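Local structure of enoyl-CoA hydratase (Mycolicibacterium smegmatis, 7MCM) at residues Pro7-Arg12 against Thr18-Val23; Gly154-Pro159 against Glu225-Ser230; Trp164-Glu169 against Leu183-Val188. The protein probably catalyses the reversible addition of water to the double bond of enoyl-CoA thioesters, giving (3S)-3-hydroxyacyl-CoA in fatty acid metabolism. One frame throughout, in Å; residues are numbered along the deposited sequence. Where two conformers were deposited one is given.

Contact 1. Residues Pro7-Arg12 against Thr18-Val23; sequences PLRIDR and TWTIDV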
ATOM      1  N   PRO B   7      27.801 -18.118 -20.170  1.00 45.18           N
ATOM      2  CA  PRO B   7      27.675 -16.685 -19.849  1.00 44.16           C
ATOM      3  C   PRO B   7      27.758 -16.353 -18.373  1.00 46.09           C
ATOM      4  O   PRO B   7      27.934 -15.174 -18.039  1.00 37.87           O
ATOM      5  CB  PRO B   7      26.300 -16.322 -20.416  1.00 51.04           C
ATOM      6  CG  PRO B   7      25.553 -17.623 -20.444  1.00 50.23           C
ATOM      7  CD  PRO B   7      26.570 -18.665 -20.753  1.00 48.07           C
ATOM      8  N   LEU B   8      27.626 -17.329 -17.479  1.00 44.55           N
ATOM      9  CA  LEU B   8      27.678 -17.073 -16.038  1.00 44.81           C
ATOM     10  C   LEU B   8      28.466 -18.218 -15.403  1.00 45.58           C
ATOM     11  O   LEU B   8      27.930 -19.315 -15.222  1.00 51.03           O
ATOM     12  CB  LEU B   8      26.269 -16.965 -15.463  1.00 38.50           C
ATOM     13  CG  LEU B   8      26.113 -16.481 -14.031  1.00 38.28           C
ATOM     14  CD1 LEU B   8      26.635 -15.060 -13.895  1.00 41.08           C
ATOM     15  CD2 LEU B   8      24.652 -16.580 -13.576  1.00 38.27           C
ATOM     16  N   ARG B   9      29.739 -17.968 -15.078  1.00 43.82           N
ATOM     17  CA  ARG B   9      30.575 -18.984 -14.441  1.00 44.14           C
ATOM     18  C   ARG B   9      30.238 -19.069 -12.957  1.00 42.55           C
ATOM     19  O   ARG B   9      30.166 -18.045 -12.269  1.00 39.35           O
ATOM     20  CB  ARG B   9      32.062 -18.661 -14.605  1.00 44.42           C
ATOM     21  CG  ARG B   9      32.523 -18.475 -16.039  1.00 57.12           C
ATOM     22  CD  ARG B   9      34.034 -18.649 -16.172  1.00 64.38           C
ATOM     23  NE  ARG B   9      34.750 -17.385 -16.028  1.00 70.88           N
ATOM     24  CZ  ARG B   9      35.363 -16.997 -14.917  1.00 71.50           C
ATOM     25  NH1 ARG B   9      35.366 -17.754 -13.828  1.00 74.82           N
ATOM     26  NH2 ARG B   9      35.987 -15.819 -14.897  1.00 67.10           N
ATOM     27  N   ILE B  10      30.055 -20.284 -12.451  1.00 48.31           N
ATOM     28  CA  ILE B  10      29.662 -20.484 -11.062  1.00 51.19           C
ATOM     29  C   ILE B  10      30.768 -21.237 -10.341  1.00 47.24           C
ATOM     30  O   ILE B  10      31.110 -22.362 -10.720  1.00 51.00           O
ATOM     31  CB  ILE B  10      28.309 -21.196 -10.948  1.00 50.56           C
ATOM     32  CG1 ILE B  10      27.225 -20.298 -11.565  1.00 49.18           C
ATOM     33  CG2 ILE B  10      27.972 -21.444  -9.491  1.00 44.61           C
ATOM     34  CD1 ILE B  10      25.868 -20.923 -11.634  1.00 54.82           C
ATOM     35  N   ASP B  11      31.361 -20.583  -9.339  1.00 47.69           N
ATOM     36  CA  ASP B  11      32.414 -21.134  -8.493  1.00 52.05           C
ATOM     37  C   ASP B  11      31.879 -21.263  -7.077  1.00 49.98           C
ATOM     38  O   ASP B  11      31.123 -20.405  -6.625  1.00 44.31           O
ATOM     39  CB  ASP B  11      33.641 -20.215  -8.455  1.00 54.10           C
ATOM     40  CG  ASP B  11      34.283 -20.029  -9.813  1.00 61.36           C
ATOM     41  OD1 ASP B  11      34.319 -21.000 -10.595  1.00 68.60           O
ATOM     42  OD2 ASP B  11      34.743 -18.902 -10.099  1.00 60.04           O
ATOM     43  N   ARG B  12      32.240 -22.331  -6.379  1.00 49.83           N
ATOM     44  CA  ARG B  12      31.862 -22.458  -4.976  1.00 53.82           C
ATOM     45  C   ARG B  12      33.088 -22.543  -4.082  1.00 57.22           C
ATOM     46  O   ARG B  12      34.033 -23.277  -4.381  1.00 52.77           O
ATOM     47  CB  ARG B  12      30.981 -23.670  -4.716  1.00 61.54           C
ATOM     48  CG  ARG B  12      30.449 -23.692  -3.277  1.00 66.70           C
ATOM     49  CD  ARG B  12      29.546 -24.867  -3.081  1.00 70.72           C
ATOM     50  NE  ARG B  12      28.549 -24.857  -4.141  1.00 75.44           N
ATOM     51  CZ  ARG B  12      27.692 -25.838  -4.381  1.00 77.64           C
ATOM     52  NH1 ARG B  12      27.676 -26.937  -3.643  1.00 78.27           N
ATOM     53  NH2 ARG B  12      26.832 -25.712  -5.389  1.00 72.50           N
ATOM     54  N   THR B  18      30.480 -17.773  -6.201  1.00 37.72           N
ATOM     55  CA  THR B  18      30.756 -16.609  -7.027  1.00 34.01           C
ATOM     56  C   THR B  18      30.162 -16.839  -8.406  1.00 39.75           C
ATOM     57  O   THR B  18      30.383 -17.892  -9.019  1.00 37.06           O
ATOM     58  CB  THR B  18      32.254 -16.335  -7.114  1.00 39.53           C
ATOM     59  OG1 THR B  18      32.770 -16.177  -5.793  1.00 40.69           O
ATOM     60  CG2 THR B  18      32.510 -15.046  -7.888  1.00 36.62           C
ATOM     61  N   TRP B  19      29.381 -15.869  -8.869  1.00 36.71           N
ATOM     62  CA  TRP B  19      28.820 -15.855 -10.214  1.00 36.87           C
ATOM     63  C   TRP B  19      29.564 -14.786 -10.998  1.00 35.87           C
ATOM     64  O   TRP B  19      29.537 -13.611 -10.619  1.00 31.09           O
ATOM     65  CB  TRP B  19      27.326 -15.538 -10.190  1.00 36.70           C
ATOM     66  CG  TRP B  19      26.481 -16.472  -9.376  1.00 36.63           C
ATOM     67  CD1 TRP B  19      26.879 -17.616  -8.743  1.00 40.31           C
ATOM     68  CD2 TRP B  19      25.082 -16.332  -9.110  1.00 32.71           C
ATOM     69  NE1 TRP B  19      25.807 -18.202  -8.111  1.00 36.17           N
ATOM     70  CE2 TRP B  19      24.693 -17.429  -8.321  1.00 35.48           C
ATOM     71  CE3 TRP B  19      24.116 -15.381  -9.472  1.00 35.16           C
ATOM     72  CZ2 TRP B  19      23.378 -17.609  -7.889  1.00 37.36           C
ATOM     73  CZ3 TRP B  19      22.817 -15.557  -9.042  1.00 35.84           C
ATOM     74  CH2 TRP B  19      22.459 -16.655  -8.250  1.00 35.15           C
ATOM     75  N   THR B  20      30.235 -15.189 -12.079  1.00 36.36           N
ATOM     76  CA  THR B  20      31.009 -14.264 -12.895  1.00 35.62           C
ATOM     77  C   THR B  20      30.317 -14.134 -14.247  1.00 38.12           C
ATOM     78  O   THR B  20      30.248 -15.105 -15.013  1.00 39.41           O
ATOM     79  CB  THR B  20      32.453 -14.729 -13.061  1.00 40.20           C
ATOM     80  OG1 THR B  20      33.036 -14.966 -11.776  1.00 38.86           O
ATOM     81  CG2 THR B  20      33.254 -13.657 -13.757  1.00 37.33           C
ATOM     82  N   ILE B  21      29.810 -12.927 -14.532  1.00 39.11           N
ATOM     83  CA  ILE B  21      29.236 -12.638 -15.839  1.00 33.44           C
ATOM     84  C   ILE B  21      30.331 -12.754 -16.880  1.00 35.73           C
ATOM     85  O   ILE B  21      31.397 -12.143 -16.742  1.00 37.71           O
ATOM     86  CB  ILE B  21      28.630 -11.228 -15.850  1.00 33.97           C
ATOM     87  CG1 ILE B  21      27.594 -11.071 -14.730  1.00 32.91           C
ATOM     88  CG2 ILE B  21      28.041 -10.907 -17.248  1.00 32.94           C
ATOM     89  CD1 ILE B  21      27.219  -9.617 -14.453  1.00 28.32           C
ATOM     90  N   ASP B  22      30.088 -13.555 -17.931  1.00 34.84           N
ATOM     91  CA  ASP B  22      31.148 -13.802 -18.919  1.00 36.83           C
ATOM     92  C   ASP B  22      30.533 -13.794 -20.329  1.00 41.57           C
ATOM     93  O   ASP B  22      30.287 -14.835 -20.943  1.00 41.11           O
ATOM     94  CB  ASP B  22      31.890 -15.113 -18.605  1.00 43.48           C
ATOM     95  CG  ASP B  22      33.264 -15.205 -19.288  1.00 48.27           C
ATOM     96  OD1 ASP B  22      33.611 -14.300 -20.080  1.00 46.32           O
ATOM     97  OD2 ASP B  22      34.004 -16.183 -19.022  1.00 54.31           O
ATOM     98  N   VAL B  23      30.291 -12.594 -20.855  1.00 39.57           N
ATOM     99  CA  VAL B  23      29.802 -12.426 -22.223  1.00 39.81           C
ATOM    100  C   VAL B  23      30.830 -11.571 -22.957  1.00 41.98           C
ATOM    101  O   VAL B  23      30.619 -10.363 -23.137  1.00 39.00           O
ATOM    102  CB  VAL B  23      28.394 -11.805 -22.244  1.00 36.94           C
ATOM    103  CG1 VAL B  23      27.811 -11.799 -23.645  1.00 39.30           C
ATOM    104  CG2 VAL B  23      27.471 -12.564 -21.302  1.00 35.58           C
TER
HETATM  105  O   HOH W   1      32.670 -17.419 -10.725  1.00 34.33           O

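Contact 2. Residues Gly154-Pro159 against Glu225-Ser230; sequences GTWFLP and ESRTAS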
ATOM      1  N   GLY B 154      15.013  -0.493 -12.759  1.00 30.45           N
ATOM      2  CA  GLY B 154      16.056   0.298 -12.134  1.00 28.83           C
ATOM      3  C   GLY B 154      15.540   1.532 -11.419  1.00 30.94           C
ATOM      4  O   GLY B 154      16.117   1.955 -10.409  1.00 31.16           O
ATOM      5  N   THR B 155      14.449   2.129 -11.910  1.00 29.31           N
ATOM      6  CA  THR B 155      13.930   3.310 -11.222  1.00 25.00           C
ATOM      7  C   THR B 155      13.323   2.975  -9.860  1.00 28.48           C
ATOM      8  O   THR B 155      13.157   3.878  -9.037  1.00 31.35           O
ATOM      9  CB  THR B 155      12.875   4.022 -12.060  1.00 28.43           C
ATOM     10  OG1 THR B 155      11.801   3.116 -12.306  1.00 28.93           O
ATOM     11  CG2 THR B 155      13.462   4.495 -13.393  1.00 31.06           C
ATOM     12  N   TRP B 156      12.955   1.719  -9.615  1.00 29.08           N
ATOM     13  CA  TRP B 156      12.459   1.344  -8.290  1.00 32.91           C
ATOM     14  C   TRP B 156      13.607   1.142  -7.305  1.00 31.89           C
ATOM     15  O   TRP B 156      13.535   1.604  -6.157  1.00 28.13           O
ATOM     16  CB  TRP B 156      11.590   0.090  -8.400  1.00 28.02           C
ATOM     17  CG  TRP B 156      10.776  -0.243  -7.169  1.00 30.16           C
ATOM     18  CD1 TRP B 156       9.521   0.196  -6.862  1.00 31.91           C
ATOM     19  CD2 TRP B 156      11.158  -1.130  -6.110  1.00 31.30           C
ATOM     20  NE1 TRP B 156       9.106  -0.344  -5.669  1.00 34.13           N
ATOM     21  CE2 TRP B 156      10.094  -1.162  -5.184  1.00 35.59           C
ATOM     22  CE3 TRP B 156      12.300  -1.884  -5.849  1.00 31.67           C
ATOM     23  CZ2 TRP B 156      10.135  -1.939  -4.016  1.00 40.34           C
ATOM     24  CZ3 TRP B 156      12.343  -2.657  -4.682  1.00 39.11           C
ATOM     25  CH2 TRP B 156      11.270  -2.671  -3.783  1.00 40.98           C
ATOM     26  N   PHE B 157      14.698   0.512  -7.751  1.00 28.59           N
ATOM     27  CA  PHE B 157      15.804   0.170  -6.862  1.00 27.60           C
ATOM     28  C   PHE B 157      16.756   1.341  -6.625  1.00 27.91           C
ATOM     29  O   PHE B 157      17.291   1.488  -5.524  1.00 26.81           O
ATOM     30  CB  PHE B 157      16.577  -1.017  -7.438  1.00 30.33           C
ATOM     31  CG  PHE B 157      15.801  -2.300  -7.440  1.00 32.83           C
ATOM     32  CD1 PHE B 157      15.766  -3.101  -6.308  1.00 38.78           C
ATOM     33  CD2 PHE B 157      15.118  -2.713  -8.563  1.00 33.11           C
ATOM     34  CE1 PHE B 157      15.052  -4.284  -6.300  1.00 40.82           C
ATOM     35  CE2 PHE B 157      14.403  -3.903  -8.553  1.00 33.08           C
ATOM     36  CZ  PHE B 157      14.373  -4.678  -7.422  1.00 37.10           C
ATOM     37  N   LEU B 158      16.985   2.190  -7.626  1.00 23.07           N
ATOM     38  CA  LEU B 158      18.021   3.207  -7.481  1.00 26.20           C
ATOM     39  C   LEU B 158      17.718   4.206  -6.365  1.00 29.73           C
ATOM     40  O   LEU B 158      18.638   4.518  -5.588  1.00 27.62           O
ATOM     41  CB  LEU B 158      18.257   3.916  -8.830  1.00 25.08           C
ATOM     42  CG  LEU B 158      19.446   4.886  -8.867  1.00 26.34           C
ATOM     43  CD1 LEU B 158      20.767   4.189  -8.492  1.00 25.30           C
ATOM     44  CD2 LEU B 158      19.582   5.525 -10.260  1.00 31.17           C
ATOM     45  N   PRO B 159      16.497   4.726  -6.208  1.00 29.79           N
ATOM     46  CA  PRO B 159      16.265   5.653  -5.088  1.00 32.96           C
ATOM     47  C   PRO B 159      16.479   4.994  -3.749  1.00 34.95           C
ATOM     48  O   PRO B 159      16.870   5.664  -2.783  1.00 34.04           O
ATOM     49  CB  PRO B 159      14.800   6.081  -5.266  1.00 34.36           C
ATOM     50  CG  PRO B 159      14.465   5.753  -6.645  1.00 32.36           C
ATOM     51  CD  PRO B 159      15.283   4.556  -7.017  1.00 28.50           C
ATOM     52  N   GLU B 225      10.650  -8.376   3.013  1.00 40.13           N
ATOM     53  CA  GLU B 225       9.292  -7.993   3.389  1.00 40.50           C
ATOM     54  C   GLU B 225       9.221  -6.545   3.863  1.00 38.74           C
ATOM     55  O   GLU B 225       8.241  -5.843   3.585  1.00 42.42           O
ATOM     56  CB  GLU B 225       8.777  -8.953   4.466  1.00 41.62           C
ATOM     57  CG  GLU B 225       7.439  -8.566   5.058  1.00 39.87           C
ATOM     58  CD  GLU B 225       6.288  -9.087   4.225  1.00 49.46           C
ATOM     59  OE1 GLU B 225       6.554  -9.743   3.195  1.00 54.32           O
ATOM     60  OE2 GLU B 225       5.123  -8.809   4.575  1.00 51.83           O
ATOM     61  N   SER B 226      10.267  -6.063   4.537  1.00 39.55           N
ATOM     62  CA  SER B 226      10.216  -4.733   5.126  0.58 39.19           C
ATOM     63  C   SER B 226      10.281  -3.614   4.085  1.00 46.11           C
ATOM     64  O   SER B 226       9.847  -2.490   4.378  1.00 43.29           O
ATOM     65  CB  SER B 226      11.347  -4.610   6.146  0.58 40.32           C
ATOM     66  OG  SER B 226      11.323  -5.719   7.052  0.58 36.25           O
ATOM     67  N   ARG B 227      10.792  -3.885   2.880  1.00 48.04           N
ATOM     68  CA  ARG B 227      10.871  -2.825   1.873  1.00 50.55           C
ATOM     69  C   ARG B 227       9.503  -2.275   1.515  1.00 49.75           C
ATOM     70  O   ARG B 227       9.381  -1.095   1.172  1.00 53.21           O
ATOM     71  CB  ARG B 227      11.569  -3.327   0.606  1.00 49.52           C
ATOM     72  CG  ARG B 227      12.953  -3.854   0.872  1.00 48.68           C
ATOM     73  CD  ARG B 227      13.838  -3.823  -0.358  1.00 55.65           C
ATOM     74  NE  ARG B 227      13.583  -4.909  -1.298  1.00 65.74           N
ATOM     75  CZ  ARG B 227      14.442  -5.292  -2.236  1.00 68.66           C
ATOM     76  NH1 ARG B 227      15.645  -4.741  -2.340  1.00 60.08           N
ATOM     77  NH2 ARG B 227      14.082  -6.242  -3.097  1.00 66.76           N
ATOM     78  N   THR B 228       8.474  -3.087   1.588  1.00 48.93           N
ATOM     79  CA  THR B 228       7.161  -2.631   1.143  1.00 57.49           C
ATOM     80  C   THR B 228       6.068  -2.794   2.188  1.00 52.54           C
ATOM     81  O   THR B 228       5.187  -1.937   2.288  1.00 52.95           O
ATOM     82  CB  THR B 228       6.753  -3.392  -0.125  1.00 54.31           C
ATOM     83  OG1 THR B 228       7.168  -4.760  -0.002  1.00 56.42           O
ATOM     84  CG2 THR B 228       7.376  -2.760  -1.366  1.00 53.73           C
ATOM     85  N   ALA B 229       6.097  -3.872   2.959  1.00 44.97           N
ATOM     86  CA  ALA B 229       4.975  -4.207   3.817  1.00 43.46           C
ATOM     87  C   ALA B 229       4.855  -3.234   4.988  1.00 42.38           C
ATOM     88  O   ALA B 229       5.793  -2.517   5.347  1.00 42.24           O
ATOM     89  CB  ALA B 229       5.119  -5.636   4.337  1.00 42.96           C
ATOM     90  N   SER B 230       3.667  -3.213   5.581  1.00 40.78           N
ATOM     91  CA  SER B 230       3.423  -2.434   6.784  1.00 37.94           C
ATOM     92  C   SER B 230       4.259  -2.978   7.943  1.00 41.60           C
ATOM     93  O   SER B 230       4.829  -4.073   7.879  1.00 36.87           O
ATOM     94  CB  SER B 230       1.948  -2.505   7.165  1.00 45.65           C
ATOM     95  OG  SER B 230       1.644  -3.845   7.558  1.00 41.55           O
TER

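Contact 3. Residues Trp164-Glu169 against Leu183-Val188; sequences WARAAE and LSWGLV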
ATOM      1  N   TRP B 164      16.182   9.773  -3.348  1.00 31.88           N
ATOM      2  CA  TRP B 164      15.407  10.135  -4.531  0.56 36.18           C
ATOM      3  C   TRP B 164      16.070  11.240  -5.356  1.00 31.40           C
ATOM      4  O   TRP B 164      15.968  11.230  -6.586  1.00 31.10           O
ATOM      5  CB  TRP B 164      13.992  10.549  -4.134  0.56 39.30           C
ATOM      6  CG  TRP B 164      13.038  10.398  -5.292  0.56 43.98           C
ATOM      7  CD1 TRP B 164      12.405   9.249  -5.699  0.56 42.53           C
ATOM      8  CD2 TRP B 164      12.628  11.422  -6.199  0.56 39.73           C
ATOM      9  NE1 TRP B 164      11.621   9.506  -6.796  0.56 42.24           N
ATOM     10  CE2 TRP B 164      11.738  10.831  -7.121  0.56 42.47           C
ATOM     11  CE3 TRP B 164      12.923  12.782  -6.320  0.56 39.56           C
ATOM     12  CZ2 TRP B 164      11.148  11.552  -8.145  0.56 40.32           C
ATOM     13  CZ3 TRP B 164      12.334  13.489  -7.332  0.56 32.83           C
ATOM     14  CH2 TRP B 164      11.458  12.873  -8.233  0.56 40.72           C
ATOM     15  N   ALA B 165      16.756  12.191  -4.721  1.00 31.86           N
ATOM     16  CA  ALA B 165      17.347  13.293  -5.479  1.00 29.47           C
ATOM     17  C   ALA B 165      18.523  12.813  -6.324  1.00 33.15           C
ATOM     18  O   ALA B 165      18.616  13.143  -7.515  1.00 30.70           O
ATOM     19  CB  ALA B 165      17.780  14.420  -4.540  1.00 29.55           C
ATOM     20  N   ARG B 166      19.408  11.997  -5.746  1.00 28.68           N
ATOM     21  CA  ARG B 166      20.525  11.470  -6.534  1.00 30.47           C
ATOM     22  C   ARG B 166      20.037  10.505  -7.607  1.00 29.25           C
ATOM     23  O   ARG B 166      20.621  10.433  -8.689  1.00 24.85           O
ATOM     24  CB  ARG B 166      21.551  10.769  -5.636  1.00 29.54           C
ATOM     25  CG  ARG B 166      22.331  11.693  -4.719  1.00 31.90           C
ATOM     26  CD  ARG B 166      23.127  12.747  -5.503  1.00 38.80           C
ATOM     27  NE  ARG B 166      23.955  13.540  -4.599  1.00 43.00           N
ATOM     28  CZ  ARG B 166      24.578  14.665  -4.920  1.00 39.74           C
ATOM     29  NH1 ARG B 166      24.509  15.174  -6.139  1.00 37.23           N
ATOM     30  NH2 ARG B 166      25.284  15.300  -3.988  1.00 40.65           N
ATOM     31  N   ALA B 167      18.989   9.728  -7.322  1.00 28.51           N
ATOM     32  CA  ALA B 167      18.464   8.843  -8.358  1.00 29.81           C
ATOM     33  C   ALA B 167      17.903   9.648  -9.526  1.00 27.64           C
ATOM     34  O   ALA B 167      18.029   9.244 -10.687  1.00 28.05           O
ATOM     35  CB  ALA B 167      17.391   7.924  -7.778  1.00 25.81           C
ATOM     36  N   ALA B 168      17.250  10.774  -9.227  1.00 24.56           N
ATOM     37  CA  ALA B 168      16.766  11.666 -10.269  1.00 29.90           C
ATOM     38  C   ALA B 168      17.931  12.221 -11.078  1.00 26.95           C
ATOM     39  O   ALA B 168      17.902  12.213 -12.313  1.00 28.32           O
ATOM     40  CB  ALA B 168      15.940  12.802  -9.647  1.00 28.52           C
ATOM     41  N   GLU B 169      18.980  12.682 -10.396  1.00 24.79           N
ATOM     42  CA  GLU B 169      20.153  13.178 -11.103  1.00 26.91           C
ATOM     43  C   GLU B 169      20.731  12.112 -12.031  1.00 28.83           C
ATOM     44  O   GLU B 169      21.000  12.381 -13.207  1.00 27.65           O
ATOM     45  CB  GLU B 169      21.212  13.655 -10.111  1.00 29.73           C
ATOM     46  CG  GLU B 169      22.490  14.102 -10.796  1.00 31.22           C
ATOM     47  CD  GLU B 169      23.543  14.553  -9.820  1.00 35.80           C
ATOM     48  OE1 GLU B 169      23.217  14.705  -8.627  1.00 35.55           O
ATOM     49  OE2 GLU B 169      24.695  14.765 -10.241  1.00 36.91           O
ATOM     50  N   LEU B 183      30.741   5.988  -3.717  1.00 32.01           N
ATOM     51  CA  LEU B 183      30.959   5.785  -2.289  1.00 35.36           C
ATOM     52  C   LEU B 183      30.329   6.912  -1.486  1.00 35.90           C
ATOM     53  O   LEU B 183      29.587   6.669  -0.531  1.00 36.44           O
ATOM     54  CB  LEU B 183      32.458   5.692  -1.989  1.00 37.14           C
ATOM     55  CG  LEU B 183      32.865   5.399  -0.535  1.00 35.91           C
ATOM     56  CD1 LEU B 183      32.438   3.995  -0.143  1.00 35.01           C
ATOM     57  CD2 LEU B 183      34.362   5.561  -0.336  1.00 35.19           C
ATOM     58  N   SER B 184      30.596   8.158  -1.894  1.00 34.98           N
ATOM     59  CA  SER B 184      30.069   9.329  -1.202  1.00 36.09           C
ATOM     60  C   SER B 184      28.546   9.310  -1.131  1.00 34.82           C
ATOM     61  O   SER B 184      27.959   9.771  -0.147  1.00 34.29           O
ATOM     62  CB  SER B 184      30.560  10.595  -1.905  1.00 35.90           C
ATOM     63  OG  SER B 184      29.939  11.739  -1.367  1.00 51.98           O
ATOM     64  N   TRP B 185      27.887   8.805  -2.169  1.00 32.28           N
ATOM     65  CA  TRP B 185      26.431   8.775  -2.206  1.00 33.37           C
ATOM     66  C   TRP B 185      25.838   7.541  -1.540  1.00 32.72           C
ATOM     67  O   TRP B 185      24.617   7.482  -1.355  1.00 35.60           O
ATOM     68  CB  TRP B 185      25.922   8.842  -3.653  1.00 30.54           C
ATOM     69  CG  TRP B 185      26.241  10.115  -4.376  1.00 31.53           C
ATOM     70  CD1 TRP B 185      26.865  11.227  -3.870  1.00 32.27           C
ATOM     71  CD2 TRP B 185      25.934  10.415  -5.751  1.00 30.61           C
ATOM     72  NE1 TRP B 185      26.960  12.199  -4.846  1.00 32.85           N
ATOM     73  CE2 TRP B 185      26.400  11.722  -6.009  1.00 33.38           C
ATOM     74  CE3 TRP B 185      25.306   9.701  -6.788  1.00 29.80           C
ATOM     75  CZ2 TRP B 185      26.265  12.329  -7.263  1.00 34.31           C
ATOM     76  CZ3 TRP B 185      25.170  10.305  -8.030  1.00 27.09           C
ATOM     77  CH2 TRP B 185      25.656  11.603  -8.261  1.00 29.95           C
ATOM     78  N   GLY B 186      26.659   6.584  -1.124  1.00 39.74           N
ATOM     79  CA  GLY B 186      26.107   5.358  -0.587  1.00 37.86           C
ATOM     80  C   GLY B 186      25.674   4.364  -1.641  1.00 32.90           C
ATOM     81  O   GLY B 186      25.017   3.370  -1.305  1.00 36.35           O
ATOM     82  N   LEU B 187      25.987   4.616  -2.911  1.00 31.16           N
ATOM     83  CA  LEU B 187      25.710   3.619  -3.940  1.00 32.26           C
ATOM     84  C   LEU B 187      26.514   2.343  -3.690  1.00 33.83           C
ATOM     85  O   LEU B 187      26.016   1.237  -3.930  1.00 32.31           O
ATOM     86  CB  LEU B 187      26.009   4.205  -5.318  1.00 29.49           C
ATOM     87  CG  LEU B 187      25.701   3.412  -6.593  1.00 31.62           C
ATOM     88  CD1 LEU B 187      24.328   2.761  -6.510  1.00 31.73           C
ATOM     89  CD2 LEU B 187      25.773   4.340  -7.806  1.00 32.48           C
ATOM     90  N   VAL B 188      27.739   2.476  -3.168  1.00 35.99           N
ATOM     91  CA  VAL B 188      28.560   1.350  -2.736  1.00 29.53           C
ATOM     92  C   VAL B 188      29.030   1.604  -1.306  1.00 35.40           C
ATOM     93  O   VAL B 188      29.091   2.744  -0.834  1.00 34.25           O
ATOM     94  CB  VAL B 188      29.783   1.112  -3.651  1.00 28.27           C
ATOM     95  CG1 VAL B 188      29.362   0.938  -5.101  1.00 30.93           C
ATOM     96  CG2 VAL B 188      30.791   2.249  -3.505  1.00 30.24           C
TER

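Contact 1. Residues Pro7-Arg12 against Thr18-Val23
P7-R12 and T18-V23 are the two arms of an antiparallel beta hairpin, their strand axes 4.5 Å apart and running at 160°. R9 with T20 and D11 with T18 are the hydrogen-bonded pairs, and beyond them D22 N bonds P7 O at 2.7 Å. P7-R12 forms the outermost strand of the crotonase-fold sheet within this chain; T18-V23 joins it to strand 54-59. L8, I10, W19 and I21 share one face; L8, I10 and W19 lean on helix 33-48 and I21 on L57 of strand 54-59. L8 CD1 rests on W19 CB at 3.8 Å, and I10 CG1 runs alongside the indole, 3.9 Å from W19 CD1.

On the other face R9 bends at chi3 (-91°), which lays its guanidinium over the T20 methyl, R9 NH2 to T20 CG2 3.7 Å. R9 NE then meets D22 OD2 in the guanidinium plane, a weak bond of 3.3 Å within a salt bridge. A water 2.6 Å from D11 OD2 also lies near T18 O and T20 OG1. The hairpin thus combines a largely apolar face, buried except at I10, with a polar one where R9 lies between D22 and, at longer range, D11 and probably offsets part of their charge.

Contact 2. Residues Gly154-Pro159 against Glu225-Ser230
R227 meets two aromatic side chains of G154-P159 with its guanidinium, and the rings receive it with their edges. The W156 indole stands almost upright on the guanidinium, the planes 85° apart, with W156 CZ3 4.1 Å above the plane over its centre. F157 CE1 lies 3.9 Å from R227 NH2, and here the planes make 64°. Neighbouring R227, T228 adds its methyl: CG2 touches W156 CZ2 at 3.9 Å, in the plane of the indole.

The first torsion of W156 sets this reach. Its CG is turned away from its own backbone N (chi1 -168°), and this carries the long indole out from the helix toward R227 and T228, while the R227 chain bends at chi3 to bring its guanidinium to the rings. Within the same helix W156 CE3 sits 3.6 Å above the centre of the F157 ring, which probably restricts how either ring can tilt. On the far side R227 and T228 lie near the C-terminal part of helix 213-226, where A229 N bonds E225 O at 3.0 Å. S230, a small hydroxyl residue apt for an N-cap, then starts helix 231-241 by capping S233 N.

Further out lie other copies of the protein. W156 NE1 donates to A229 O of the second subunit, while A229 O here accepts from W156 NE1 of the third; R227 makes a cation-pi contact with W164 of that third subunit. Since both rings offer R227 C-H edges, their contacts with it are probably mainly van der Waals, and the cation finds its pi partner across the subunit boundary.

Contact 3. Residues Trp164-Glu169 against Leu183-Val188
R166 and E169, which both touch W185, are tied to each other by a salt bridge between residues about one helical turn apart: R166 NH1 donates to E169 OE1 at 2.8 Å. The bond uses the syn lone pair of E169 OE1 and lies within 3° of the guanidinium plane, which would restrain the turn of that plane. Helix 164-173 supplies this pair. Opposite it, helix 179-185 ends in a Schellman motif, with W185 in the last turn and G186 leaving the helix at positive phi, a backbone shape that suits glycine.

W185 presents a broad face to R166. A bend at chi2 (-60°) folds the arginine chain over the indole, and its methylene makes a CH-pi contact: R166 CD lies 3.5 Å from the centroid of the six-membered ring, nearly on the ring normal. Farther along the chain the guanidinium lies almost flat above the same face, its plane 10° from that of the indole. R166 NE comes 3.3 Å from W185 NE1, but both are donors, so this is a face contact and not a bond. An arginine suits the place because its aliphatic part packs on the ring while its charged end still reaches E169.

Polar ends on this side also meet the second subunit. E169 OE2 forms a salt bridge with R207 of that subunit, and R166 NH2 makes a weak bond to the backbone O of its N189. A carboxylate between two arginines would be expected to stay ionised. M170, next along the helix, also packs on W185. E169 itself reaches the indole at the far corner of the six-membered ring, where OE2 lies 3.9 Å from W185 CH2.

Contacts 2 and 3 are neighbours, their centres 15 Å apart, and helices 154-162 and 164-173 follow one another in the chain. They touch directly: P159 N lies 3.7 Å from A167 CB, L158 CG packs on the same methyl, and P159 CB meets the W164 indole. Both also reach the second subunit, so this side of the chain lies at subunit boundaries of the six-chain assembly; contact 2 also meets a third and a fourth copy. Contact 1 stands apart across the chain's centre, with nearest atoms about 14 Å from either of the others; no other subunit touches it. The hairpin and the helical, subunit-facing region are thus well separated parts of one crotonase chain.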